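Long-range contact in glycosyl hydrolase family 26 (Bacteroides ovatus, PDB 4ZXO), which probably hydrolyses internal beta-1,4-mannosidic linkages in mannans such as galactomannan, as a family 26 beta-mannanase: residues A[271-282]-A[308-316]. Numbering follows the deposited sequence.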
loop_
_atom_site.group_PDB
_atom_site.type_symbol
_atom_site.label_atom_id
_atom_site.label_comp_id
_atom_site.label_asym_id
_atom_site.label_seq_id
_atom_site.Cartn_x
_atom_site.Cartn_y
_atom_site.Cartn_z
ATOM N N THR A 271 7.761 -1.857 -3.868
ATOM C CA THR A 271 8.958 -2.296 -4.512
ATOM C C THR A 271 9.960 -1.146 -4.488
ATOM O O THR A 271 9.706 -0.060 -3.909
ATOM C CB THR A 271 8.697 -2.760 -5.974
ATOM O OG1 THR A 271 9.843 -3.489 -6.472
ATOM C CG2 THR A 271 8.377 -1.624 -6.863
ATOM N N GLY A 272 11.124 -1.404 -5.058
ATOM C CA GLY A 272 12.161 -0.384 -5.151
ATOM C C GLY A 272 13.538 -0.957 -5.096
ATOM O O GLY A 272 13.741 -2.143 -4.792
ATOM N N LEU A 273 14.505 -0.095 -5.425
ATOM C CA LEU A 273 15.939 -0.385 -5.294
ATOM C C LEU A 273 16.514 0.700 -4.421
ATOM O O LEU A 273 16.542 1.873 -4.851
ATOM C CB LEU A 273 16.624 -0.383 -6.657
ATOM C CG LEU A 273 18.160 -0.406 -6.622
ATOM C CD1 LEU A 273 18.572 -1.732 -6.030
ATOM C CD2 LEU A 273 18.715 -0.263 -8.046
ATOM N N GLU A 274 16.912 0.345 -3.193
ATOM C CA GLU A 274 17.327 1.382 -2.257
ATOM C C GLU A 274 18.485 2.260 -2.823
ATOM O O GLU A 274 19.546 1.728 -3.242
ATOM C CB GLU A 274 17.715 0.736 -0.919
ATOM C CG GLU A 274 18.002 1.773 0.107
ATOM C CD GLU A 274 18.504 1.202 1.405
ATOM O OE1 GLU A 274 19.201 0.153 1.385
ATOM O OE2 GLU A 274 18.195 1.788 2.459
ATOM N N GLY A 275 18.299 3.592 -2.821
ATOM C CA GLY A 275 19.336 4.486 -3.313
ATOM C C GLY A 275 19.488 4.501 -4.815
ATOM O O GLY A 275 20.432 5.129 -5.316
ATOM N N ILE A 276 18.563 3.817 -5.516
ATOM C CA ILE A 276 18.612 3.556 -6.964
ATOM C C ILE A 276 19.958 3.852 -7.618
ATOM O O ILE A 276 20.075 4.795 -8.432
ATOM C CB ILE A 276 17.510 4.372 -7.753
ATOM C CG1 ILE A 276 16.215 4.479 -6.949
ATOM C CG2 ILE A 276 17.200 3.636 -9.037
ATOM C CD1 ILE A 276 15.805 5.913 -6.635
ATOM N N PRO A 277 20.982 3.045 -7.295
ATOM C CA PRO A 277 22.334 3.361 -7.780
ATOM C C PRO A 277 22.482 3.053 -9.268
ATOM O O PRO A 277 23.491 3.431 -9.867
ATOM C CB PRO A 277 23.232 2.428 -6.991
ATOM C CG PRO A 277 22.395 1.719 -5.994
ATOM C CD PRO A 277 20.971 1.954 -6.300
ATOM N N ASP A 278 21.520 2.302 -9.819
ATOM C CA ASP A 278 21.498 1.928 -11.223
ATOM C C ASP A 278 20.819 3.034 -11.970
ATOM O O ASP A 278 19.613 3.246 -11.770
ATOM C CB ASP A 278 20.718 0.620 -11.373
ATOM C CG ASP A 278 20.532 0.165 -12.811
ATOM O OD1 ASP A 278 20.929 0.864 -13.757
ATOM O OD2 ASP A 278 19.965 -0.951 -12.988
ATOM N N SER A 279 21.588 3.731 -12.808
ATOM C CA SER A 279 21.075 4.936 -13.440
ATOM C C SER A 279 19.953 4.620 -14.463
ATOM O O SER A 279 19.204 5.548 -14.897
ATOM C CB SER A 279 22.212 5.683 -14.095
ATOM O OG SER A 279 22.702 4.974 -15.219
ATOM N N LEU A 280 19.823 3.337 -14.829
ATOM C CA LEU A 280 18.811 2.893 -15.806
ATOM C C LEU A 280 17.817 1.946 -15.172
ATOM O O LEU A 280 17.229 1.123 -15.863
ATOM C CB LEU A 280 19.464 2.193 -16.997
ATOM C CG LEU A 280 20.416 3.058 -17.830
ATOM C CD1 LEU A 280 21.041 2.246 -18.928
ATOM C CD2 LEU A 280 19.646 4.218 -18.427
ATOM N N TRP A 281 17.617 2.063 -13.861
ATOM C CA TRP A 281 16.772 1.055 -13.179
ATOM C C TRP A 281 15.347 1.045 -13.678
ATOM O O TRP A 281 14.755 -0.023 -13.860
ATOM C CB TRP A 281 16.739 1.260 -11.662
ATOM C CG TRP A 281 16.105 0.103 -10.943
ATOM C CD1 TRP A 281 16.644 -1.140 -10.781
ATOM C CD2 TRP A 281 14.842 0.081 -10.298
ATOM N NE1 TRP A 281 15.792 -1.941 -10.093
ATOM C CE2 TRP A 281 14.667 -1.220 -9.776
ATOM C CE3 TRP A 281 13.815 1.026 -10.134
ATOM C CZ2 TRP A 281 13.512 -1.610 -9.084
ATOM C CZ3 TRP A 281 12.639 0.636 -9.406
ATOM C CH2 TRP A 281 12.528 -0.678 -8.884
ATOM N N TRP A 282 14.797 2.233 -13.906
ATOM C CA TRP A 282 13.359 2.366 -14.207
ATOM C C TRP A 282 12.984 1.747 -15.554
ATOM O O TRP A 282 12.041 0.944 -15.627
ATOM C CB TRP A 282 12.962 3.855 -14.179
ATOM C CG TRP A 282 13.288 4.464 -12.865
ATOM C CD1 TRP A 282 14.401 5.194 -12.543
ATOM C CD2 TRP A 282 12.561 4.289 -11.651
ATOM N NE1 TRP A 282 14.402 5.498 -11.190
ATOM C CE2 TRP A 282 13.256 4.991 -10.628
ATOM C CE3 TRP A 282 11.358 3.662 -11.341
ATOM C CZ2 TRP A 282 12.828 5.013 -9.305
ATOM C CZ3 TRP A 282 10.907 3.709 -10.027
ATOM C CH2 TRP A 282 11.656 4.382 -9.021
ATOM N N SER A 308 19.304 9.890 4.522
ATOM C CA SER A 308 19.281 10.322 3.136
ATOM C C SER A 308 19.778 9.270 2.111
ATOM O O SER A 308 19.711 9.505 0.895
ATOM C CB SER A 308 20.081 11.621 3.012
ATOM O OG SER A 308 21.434 11.386 3.268
ATOM N N THR A 309 20.306 8.140 2.594
ATOM C CA THR A 309 20.643 6.987 1.746
ATOM C C THR A 309 19.421 6.080 1.494
ATOM O O THR A 309 19.418 5.191 0.619
ATOM C CB THR A 309 21.746 6.128 2.415
ATOM O OG1 THR A 309 21.281 5.728 3.714
ATOM C CG2 THR A 309 23.009 6.935 2.594
ATOM N N HIS A 310 18.369 6.294 2.271
ATOM C CA HIS A 310 17.232 5.389 2.256
ATOM C C HIS A 310 16.138 6.012 1.416
ATOM O O HIS A 310 15.260 6.725 1.966
ATOM C CB HIS A 310 16.747 5.131 3.708
ATOM C CG HIS A 310 15.693 4.072 3.836
ATOM N ND1 HIS A 310 15.868 2.783 3.384
ATOM C CD2 HIS A 310 14.450 4.108 4.388
ATOM C CE1 HIS A 310 14.804 2.054 3.677
ATOM N NE2 HIS A 310 13.922 2.834 4.286
ATOM N N TYR A 311 16.160 5.773 0.090
ATOM C CA TYR A 311 15.117 6.369 -0.762
ATOM C C TYR A 311 14.879 5.469 -1.944
ATOM O O TYR A 311 15.789 4.713 -2.366
ATOM C CB TYR A 311 15.515 7.780 -1.219
ATOM C CG TYR A 311 16.794 7.850 -2.012
ATOM C CD1 TYR A 311 16.793 7.623 -3.383
ATOM C CD2 TYR A 311 18.002 8.156 -1.387
ATOM C CE1 TYR A 311 17.944 7.677 -4.124
ATOM C CE2 TYR A 311 19.198 8.225 -2.106
ATOM C CZ TYR A 311 19.170 8.002 -3.484
ATOM O OH TYR A 311 20.362 8.095 -4.213
ATOM N N TYR A 312 13.671 5.518 -2.475
ATOM C CA TYR A 312 13.288 4.593 -3.529
ATOM C C TYR A 312 12.705 5.296 -4.748
ATOM O O TYR A 312 12.502 4.659 -5.754
ATOM C CB TYR A 312 12.289 3.538 -2.983
ATOM C CG TYR A 312 12.925 2.668 -1.900
ATOM C CD1 TYR A 312 13.517 1.440 -2.205
ATOM C CD2 TYR A 312 12.976 3.115 -0.583
ATOM C CE1 TYR A 312 14.131 0.670 -1.229
ATOM C CE2 TYR A 312 13.588 2.370 0.400
ATOM C CZ TYR A 312 14.133 1.121 0.088
ATOM O OH TYR A 312 14.730 0.398 1.099
ATOM N N ALA A 313 12.382 6.585 -4.641
ATOM C CA ALA A 313 12.057 7.406 -5.824
ATOM C C ALA A 313 13.222 8.338 -6.069
ATOM O O ALA A 313 13.963 8.625 -5.141
ATOM C CB ALA A 313 10.745 8.199 -5.594
ATOM N N PRO A 314 13.416 8.786 -7.317
ATOM C CA PRO A 314 14.484 9.744 -7.493
ATOM C C PRO A 314 14.149 11.101 -6.888
ATOM O O PRO A 314 13.013 11.353 -6.429
ATOM C CB PRO A 314 14.615 9.846 -9.019
ATOM C CG PRO A 314 13.287 9.531 -9.543
ATOM C CD PRO A 314 12.634 8.567 -8.563
ATOM N N TYR A 315 15.141 11.983 -6.953
ATOM C CA TYR A 315 14.968 13.389 -6.618
ATOM C C TYR A 315 15.881 14.130 -7.581
ATOM O O TYR A 315 16.732 13.494 -8.214
ATOM C CB TYR A 315 15.331 13.667 -5.158
ATOM C CG TYR A 315 16.686 13.161 -4.739
ATOM C CD1 TYR A 315 17.830 13.936 -4.922
ATOM C CD2 TYR A 315 16.823 11.919 -4.173
ATOM C CE1 TYR A 315 19.053 13.471 -4.537
ATOM C CE2 TYR A 315 18.047 11.451 -3.771
ATOM C CZ TYR A 315 19.147 12.222 -3.952
ATOM O OH TYR A 315 20.367 11.738 -3.530
ATOM N N PRO A 316 15.756 15.456 -7.667
ATOM C CA PRO A 316 16.595 16.143 -8.651
ATOM C C PRO A 316 18.123 15.930 -8.487
ATOM O O PRO A 316 18.694 16.101 -7.394
ATOM C CB PRO A 316 16.211 17.625 -8.427
ATOM C CG PRO A 316 14.749 17.535 -8.013
ATOM C CD PRO A 316 14.731 16.350 -7.078
HETATM O O HOH W 1 13.429 2.251 -6.665
#
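In this TIM-barrel enzyme two neighbouring beta-alpha loops meet here: G275, in the type II turn from L273 to I276 that follows strand 266-271, packs against Y311 and Y312 of the long loop after strand 295-300. G275 N donates to Y311 O, 2.8 Å away. Its CA then lies over one face of the Y311 ring, a CH-pi contact 3.7 Å from the centroid, while Y315 presents its edge atom CE2 over the centre of the opposite face. Y311 takes this place between them because its chi1 of 60° sets CG between the backbone N and the carbonyl carbon; Q318 NE2 bonds its hydroxyl. I276 CD1 touches the ring edge at CE1. Cutting Y311 back to an alanine would probably leave the CA of G275 without its ring and Q318 NE2 without the hydroxyl.

Y312 lies along the incoming chain, CE1 3.4 Å from E274 N, and its ring runs nearly parallel to the E274 carboxylate plane. The backbone carbonyl of Y312 receives a water that also accepts from L273 N, and W282 brings CH2 edge-on to within 3.4 Å of the same Y312 O. Glycine suits G272: at its backbone angles a CB would press on the carbonyl O of T271, and it would also run into Y312 CD1. Farther along, W282 CZ2 rests 3.6 Å from P314 CD, with F324 of helix 321-328 edge-to-face against the indole. Nearer the surface the extended E274 takes a hydrogen bond on the anti side of OE2, tilted 32° out of the carboxylate plane, from H310 ND1, 2.7 Å long, carboxylate and imidazole planes 82° apart.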